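PDB 3B2M: pilin from Streptococcus pyogenes serotype M1, which stacks head to tail, joined by intermolecular isopeptide bonds, to form the pilus shaft needed for adhesion to host cells, bacterial aggregation and biofilm formation. Local coordinates for residues 16-21 against 84-89; 44-49 against 97-102. The protein carries 1 engineered substitution. All blocks are in the same frame, centred on the assembly; numbering follows the deposited sequence.

Contact 1: residues 16-21 against 84-89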
loop_
_atom_site.group_PDB
_atom_site.type_symbol
_atom_site.label_atom_id
_atom_site.label_comp_id
_atom_site.label_asym_id
_atom_site.label_seq_id
_atom_site.Cartn_x
_atom_site.Cartn_y
_atom_site.Cartn_z
ATOM N N GLY A 16 8.851 30.770 3.625
ATOM C CA GLY A 16 8.049 31.020 2.448
ATOM C C GLY A 16 8.707 30.593 1.156
ATOM O O GLY A 16 8.222 30.931 0.076
ATOM N N ALA A 17 9.810 29.860 1.257
ATOM C CA ALA A 17 10.528 29.379 0.074
ATOM C C ALA A 17 10.601 27.856 0.055
ATOM O O ALA A 17 11.373 27.272 -0.710
ATOM C CB ALA A 17 11.930 29.985 0.026
ATOM N N LYS A 18 9.813 27.217 0.918
ATOM C CA LYS A 18 9.788 25.754 1.015
ATOM C C LYS A 18 8.350 25.243 1.064
ATOM O O LYS A 18 7.528 25.797 1.772
ATOM C CB LYS A 18 10.560 25.286 2.255
ATOM C CG LYS A 18 12.081 25.361 2.110
ATOM C CD LYS A 18 12.786 24.971 3.410
ATOM C CE LYS A 18 14.248 24.581 3.170
ATOM N NZ LYS A 18 14.931 24.195 4.452
ATOM N N LEU A 19 8.052 24.196 0.297
ATOM C CA LEU A 19 6.704 23.615 0.249
ATOM C C LEU A 19 6.732 22.150 0.675
ATOM O O LEU A 19 7.450 21.335 0.098
ATOM C CB LEU A 19 6.131 23.736 -1.162
ATOM C CG LEU A 19 4.790 23.106 -1.522
ATOM C CD1 LEU A 19 3.630 23.846 -0.860
ATOM C CD2 LEU A 19 4.655 23.124 -3.037
ATOM N N THR A 20 5.943 21.829 1.690
ATOM C CA THR A 20 5.845 20.469 2.189
ATOM C C THR A 20 4.827 19.696 1.361
ATOM O O THR A 20 3.768 20.207 1.043
ATOM C CB THR A 20 5.459 20.483 3.673
ATOM O OG1 THR A 20 6.437 21.239 4.393
ATOM C CG2 THR A 20 5.407 19.080 4.257
ATOM N N VAL A 21 5.180 18.479 0.980
ATOM C CA VAL A 21 4.251 17.570 0.327
ATOM C C VAL A 21 4.045 16.448 1.326
ATOM O O VAL A 21 5.014 15.930 1.894
ATOM C CB VAL A 21 4.809 16.994 -1.021
ATOM C CG1 VAL A 21 3.861 15.971 -1.619
ATOM C CG2 VAL A 21 5.075 18.109 -2.052
ATOM N N GLU A 84 9.642 17.763 0.810
ATOM C CA GLU A 84 9.620 19.209 0.682
ATOM C C GLU A 84 10.215 19.630 -0.663
ATOM O O GLU A 84 11.151 19.003 -1.135
ATOM C CB GLU A 84 10.495 19.754 1.791
ATOM C CG GLU A 84 10.147 21.097 2.311
ATOM C CD GLU A 84 10.975 21.403 3.541
ATOM O OE1 GLU A 84 12.220 21.283 3.449
ATOM O OE2 GLU A 84 10.390 21.745 4.599
ATOM N N PHE A 85 9.664 20.671 -1.287
ATOM C CA PHE A 85 10.338 21.340 -2.400
ATOM C C PHE A 85 10.988 22.626 -1.893
ATOM O O PHE A 85 10.366 23.372 -1.135
ATOM C CB PHE A 85 9.350 21.714 -3.506
ATOM C CG PHE A 85 8.824 20.544 -4.288
ATOM C CD1 PHE A 85 9.659 19.828 -5.141
ATOM C CD2 PHE A 85 7.480 20.163 -4.174
ATOM C CE1 PHE A 85 9.174 18.752 -5.866
ATOM C CE2 PHE A 85 6.992 19.081 -4.901
ATOM C CZ PHE A 85 7.844 18.380 -5.756
ATOM N N ASP A 86 12.223 22.893 -2.327
ATOM C CA ASP A 86 12.934 24.110 -1.920
ATOM C C ASP A 86 12.983 25.145 -3.048
ATOM O O ASP A 86 13.480 24.875 -4.141
ATOM C CB ASP A 86 14.346 23.763 -1.423
ATOM C CG ASP A 86 15.050 24.943 -0.728
ATOM O OD1 ASP A 86 14.447 26.033 -0.562
ATOM O OD2 ASP A 86 16.226 24.777 -0.338
ATOM N N PHE A 87 12.453 26.329 -2.772
ATOM C CA PHE A 87 12.449 27.431 -3.734
ATOM C C PHE A 87 13.460 28.537 -3.422
ATOM O O PHE A 87 13.410 29.602 -4.034
ATOM C CB PHE A 87 11.063 28.070 -3.777
ATOM C CG PHE A 87 10.031 27.239 -4.447
ATOM C CD1 PHE A 87 9.776 27.401 -5.803
ATOM C CD2 PHE A 87 9.292 26.299 -3.724
ATOM C CE1 PHE A 87 8.812 26.636 -6.430
ATOM C CE2 PHE A 87 8.330 25.532 -4.342
ATOM C CZ PHE A 87 8.091 25.705 -5.709
ATOM N N SER A 88 14.368 28.309 -2.479
ATOM C CA SER A 88 15.304 29.372 -2.064
ATOM C C SER A 88 16.407 29.711 -3.087
ATOM O O SER A 88 16.893 30.842 -3.116
ATOM C CB SER A 88 15.916 29.061 -0.696
ATOM O OG SER A 88 16.605 27.823 -0.712
ATOM N N GLU A 89 16.804 28.740 -3.911
ATOM C CA GLU A 89 17.860 28.966 -4.910
ATOM C C GLU A 89 17.330 29.389 -6.276
ATOM O O GLU A 89 18.116 29.716 -7.178
ATOM C CB GLU A 89 18.741 27.729 -5.078
ATOM C CG GLU A 89 19.665 27.429 -3.916
ATOM C CD GLU A 89 20.535 26.193 -4.161
ATOM O OE1 GLU A 89 20.007 25.118 -4.552
ATOM O OE2 GLU A 89 21.759 26.298 -3.952
#
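Glu84 and Lys18 meet on one face of an antiparallel strand pair, 18-21 against 84-86, at the start of the N-terminal all-beta domain of the pilin. With CG anti to the backbone N (chi1 -151°), the Glu84 chain runs outward across the lysine, and its OE1 comes to 3.7 Å from Lys18 CD. The charged ends stay further apart: Lys18 NZ is 4.1 Å from Glu84 OE1, beyond a salt bridge, and Asp86 on the same face adds a second, more distant negative group. The opposite face is apolar. There Leu19 sits between two phenylalanines, its CD2 4.2 Å from Phe85 CD2 and its CB near the edge of the Phe87 ring, while Val21 CG2 packs 3.6 Å from Phe85 CE2. Side chains of Phe41 and Ile43 from strand 37-45, and Ile140 from strand 134-143, continue this core. Leu19 and Phe85 form the hydrogen-bonded pair, with Leu19 N giving to Phe85 O and Phe85 N to Leu19 O. A further backbone bond from Phe87 N to Ala17 O extends the pairing past the strand ends. Here the chain turns: Asp86 OD1 takes two bonds from the same face of its carboxylate, from Ser88 OG at 2.8 Å and, in an Asx turn, from Ser88 N at 3.0 Å.

Contact 2: residues 44-49 against 97-102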
loop_
_atom_site.group_PDB
_atom_site.type_symbol
_atom_site.label_atom_id
_atom_site.label_comp_id
_atom_site.label_asym_id
_atom_site.label_seq_id
_atom_site.Cartn_x
_atom_site.Cartn_y
_atom_site.Cartn_z
ATOM N N GLU A 44 6.470 21.301 -11.758
ATOM C CA GLU A 44 6.686 21.802 -13.106
ATOM C C GLU A 44 6.104 23.192 -13.248
ATOM O O GLU A 44 5.068 23.480 -12.653
ATOM C CB GLU A 44 5.973 20.898 -14.110
ATOM C CG GLU A 44 6.854 19.890 -14.785
ATOM C CD GLU A 44 6.133 19.228 -15.949
ATOM O OE1 GLU A 44 4.876 19.141 -15.906
ATOM O OE2 GLU A 44 6.828 18.823 -16.911
ATOM N N PRO A 45 6.766 24.057 -14.033
ATOM C CA PRO A 45 6.135 25.317 -14.371
ATOM C C PRO A 45 4.782 25.040 -15.018
ATOM O O PRO A 45 4.683 24.191 -15.908
ATOM C CB PRO A 45 7.093 25.920 -15.391
ATOM C CG PRO A 45 8.398 25.308 -15.101
ATOM C CD PRO A 45 8.104 23.929 -14.637
ATOM N N ASP A 46 3.751 25.726 -14.548
ATOM C CA ASP A 46 2.433 25.638 -15.147
ATOM C C ASP A 46 2.422 26.376 -16.500
ATOM O O ASP A 46 2.670 27.584 -16.563
ATOM C CB ASP A 46 1.400 26.212 -14.175
ATOM C CG ASP A 46 -0.014 26.149 -14.709
ATOM O OD1 ASP A 46 -0.198 25.753 -15.880
ATOM O OD2 ASP A 46 -0.943 26.514 -13.949
ATOM N N THR A 47 2.149 25.644 -17.577
ATOM C CA THR A 47 2.172 26.225 -18.928
ATOM C C THR A 47 0.850 26.930 -19.258
ATOM O O THR A 47 0.797 27.794 -20.139
ATOM C CB THR A 47 2.498 25.151 -20.009
ATOM O OG1 THR A 47 3.739 24.512 -19.694
ATOM C CG2 THR A 47 2.620 25.778 -21.403
ATOM N N THR A 48 -0.202 26.572 -18.529
ATOM C CA THR A 48 -1.550 27.024 -18.852
ATOM C C THR A 48 -1.835 28.463 -18.419
ATOM O O THR A 48 -2.891 29.010 -18.748
ATOM C CB THR A 48 -2.615 26.089 -18.246
ATOM O OG1 THR A 48 -2.676 26.291 -16.831
ATOM C CG2 THR A 48 -2.279 24.634 -18.542
ATOM N N VAL A 49 -0.905 29.078 -17.692
ATOM C CA VAL A 49 -1.116 30.440 -17.194
ATOM C C VAL A 49 -1.022 31.522 -18.284
ATOM O O VAL A 49 -0.167 31.469 -19.181
ATOM C CB VAL A 49 -0.230 30.769 -15.948
ATOM C CG1 VAL A 49 1.209 30.354 -16.170
ATOM C CG2 VAL A 49 -0.314 32.245 -15.580
ATOM N N VAL A 97 3.417 36.434 -9.090
ATOM C CA VAL A 97 2.945 35.138 -8.673
ATOM C C VAL A 97 3.346 34.125 -9.746
ATOM O O VAL A 97 2.940 34.236 -10.905
ATOM C CB VAL A 97 1.434 35.157 -8.437
ATOM C CG1 VAL A 97 1.004 33.887 -7.736
ATOM C CG2 VAL A 97 1.058 36.396 -7.627
ATOM N N TYR A 98 4.165 33.157 -9.344
ATOM C CA TYR A 98 4.722 32.172 -10.266
ATOM C C TYR A 98 4.030 30.829 -10.076
ATOM O O TYR A 98 3.950 30.321 -8.966
ATOM C CB TYR A 98 6.229 32.046 -10.043
ATOM C CG TYR A 98 6.997 33.290 -10.451
ATOM C CD1 TYR A 98 7.040 34.430 -9.627
ATOM C CD2 TYR A 98 7.684 33.329 -11.661
ATOM C CE1 TYR A 98 7.746 35.574 -10.023
ATOM C CE2 TYR A 98 8.391 34.457 -12.060
ATOM C CZ TYR A 98 8.424 35.567 -11.244
ATOM O OH TYR A 98 9.149 36.656 -11.662
ATOM N N TYR A 99 3.545 30.265 -11.174
ATOM C CA TYR A 99 2.639 29.121 -11.159
ATOM C C TYR A 99 3.315 27.823 -11.571
ATOM O O TYR A 99 3.977 27.754 -12.623
ATOM C CB TYR A 99 1.484 29.377 -12.117
ATOM C CG TYR A 99 0.502 30.393 -11.605
ATOM C CD1 TYR A 99 0.826 31.760 -11.573
ATOM C CD2 TYR A 99 -0.756 29.995 -11.144
ATOM C CE1 TYR A 99 -0.084 32.694 -11.095
ATOM C CE2 TYR A 99 -1.674 30.926 -10.680
ATOM C CZ TYR A 99 -1.331 32.273 -10.642
ATOM O OH TYR A 99 -2.251 33.199 -10.175
ATOM N N TYR A 100 3.100 26.803 -10.743
ATOM C CA TYR A 100 3.612 25.459 -10.951
ATOM C C TYR A 100 2.486 24.453 -10.756
ATOM O O TYR A 100 1.464 24.720 -10.098
ATOM C CB TYR A 100 4.693 25.103 -9.919
ATOM C CG TYR A 100 5.892 25.998 -9.881
ATOM C CD1 TYR A 100 5.861 27.216 -9.192
ATOM C CD2 TYR A 100 7.086 25.630 -10.541
ATOM C CE1 TYR A 100 6.986 28.056 -9.168
ATOM C CE2 TYR A 100 8.209 26.469 -10.518
ATOM C CZ TYR A 100 8.152 27.672 -9.822
ATOM O OH TYR A 100 9.251 28.508 -9.785
ATOM N N LYS A 101 2.711 23.272 -11.307
ATOM C CA LYS A 101 1.857 22.135 -11.040
ATOM C C LYS A 101 2.632 21.046 -10.312
ATOM O O LYS A 101 3.759 20.702 -10.708
ATOM C CB LYS A 101 1.226 21.601 -12.324
ATOM C CG LYS A 101 -0.048 22.346 -12.733
ATOM C CD LYS A 101 -0.939 21.486 -13.622
ATOM C CE LYS A 101 -2.383 21.975 -13.624
ATOM N NZ LYS A 101 -3.105 21.559 -12.386
ATOM N N VAL A 102 2.028 20.522 -9.234
ATOM C CA VAL A 102 2.599 19.431 -8.446
ATOM C C VAL A 102 1.762 18.155 -8.612
ATOM O O VAL A 102 0.560 18.155 -8.363
ATOM C CB VAL A 102 2.705 19.755 -6.931
ATOM C CG1 VAL A 102 3.195 18.525 -6.175
ATOM C CG2 VAL A 102 3.660 20.896 -6.675
#
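Glu44 and Lys101 pair through both backbone polar groups where the end of strand 37-45 runs antiparallel to strand 96-105. Lys101 N gives to Glu44 O at 2.7 Å, and Glu44 N to Lys101 O at 3.0 Å. Pro45 has no N-H to offer, and it faces Tyr100 as a non-hydrogen-bonded pair, where none is needed. Pairing resumes one residue on: Asp46 N donates to Tyr99 O at 2.8 Å. As the chain leaves the strand, the carboxylate of Asp46, a buried residue, reaches forward to the loop that follows. Its side chain swings opposite the backbone N (chi1 -179°), which brings OD1 to Thr48, whose OG1 meets its syn lone pair at 2.7 Å, while Thr48 N approaches from above the carboxylate plane at 2.8 Å and closes an Asx turn. Asp46 CB lies alongside Tyr99 CB, 3.8 Å away, and Val49 CG2 rests over a face of the Tyr99 ring. Two further polar ends find partners outside the two segments: Tyr100 OH with Val59 O and, in the conformer described, Lys101 NZ with Ser119 OG. Strand 96-105 is thus flanked within its mixed sheet: strand 37-45 pairs with it antiparallel, 55-57 runs parallel to it, with backbone bonds between Tyr99 and both Phe56 and Gly58 just past its end, and 120-129 lies antiparallel, with Gln123 against Tyr99 and Val124 against Tyr100.

Overall arrangement
Contacts 1 and 2 lie in the N-terminal of the pilin's two domains, on different sheets, their centres about 15 Å apart. Their segments alternate along the chain: 16-21, 44-49, 84-89, 97-102. Strand 18-27 is followed by 37-45, and 80-86 by 96-105, so each sequential pair passes from the sheet of contact 1 to that of contact 2. The two sheets meet through apolar side chains: Phe87 and Tyr100 stack edge-to-face, with Phe87 CE1 3.6 Å from Tyr100 CE1, and Phe85 packs on Val102. Strand 18-27 carries Lys23, cross-linked to Asn155 on its parallel neighbour 151-169, while strand 96-105 bears Glu104, which promotes that bond, so strands of both contacts also carry parts of the isopeptide site that stabilises this domain.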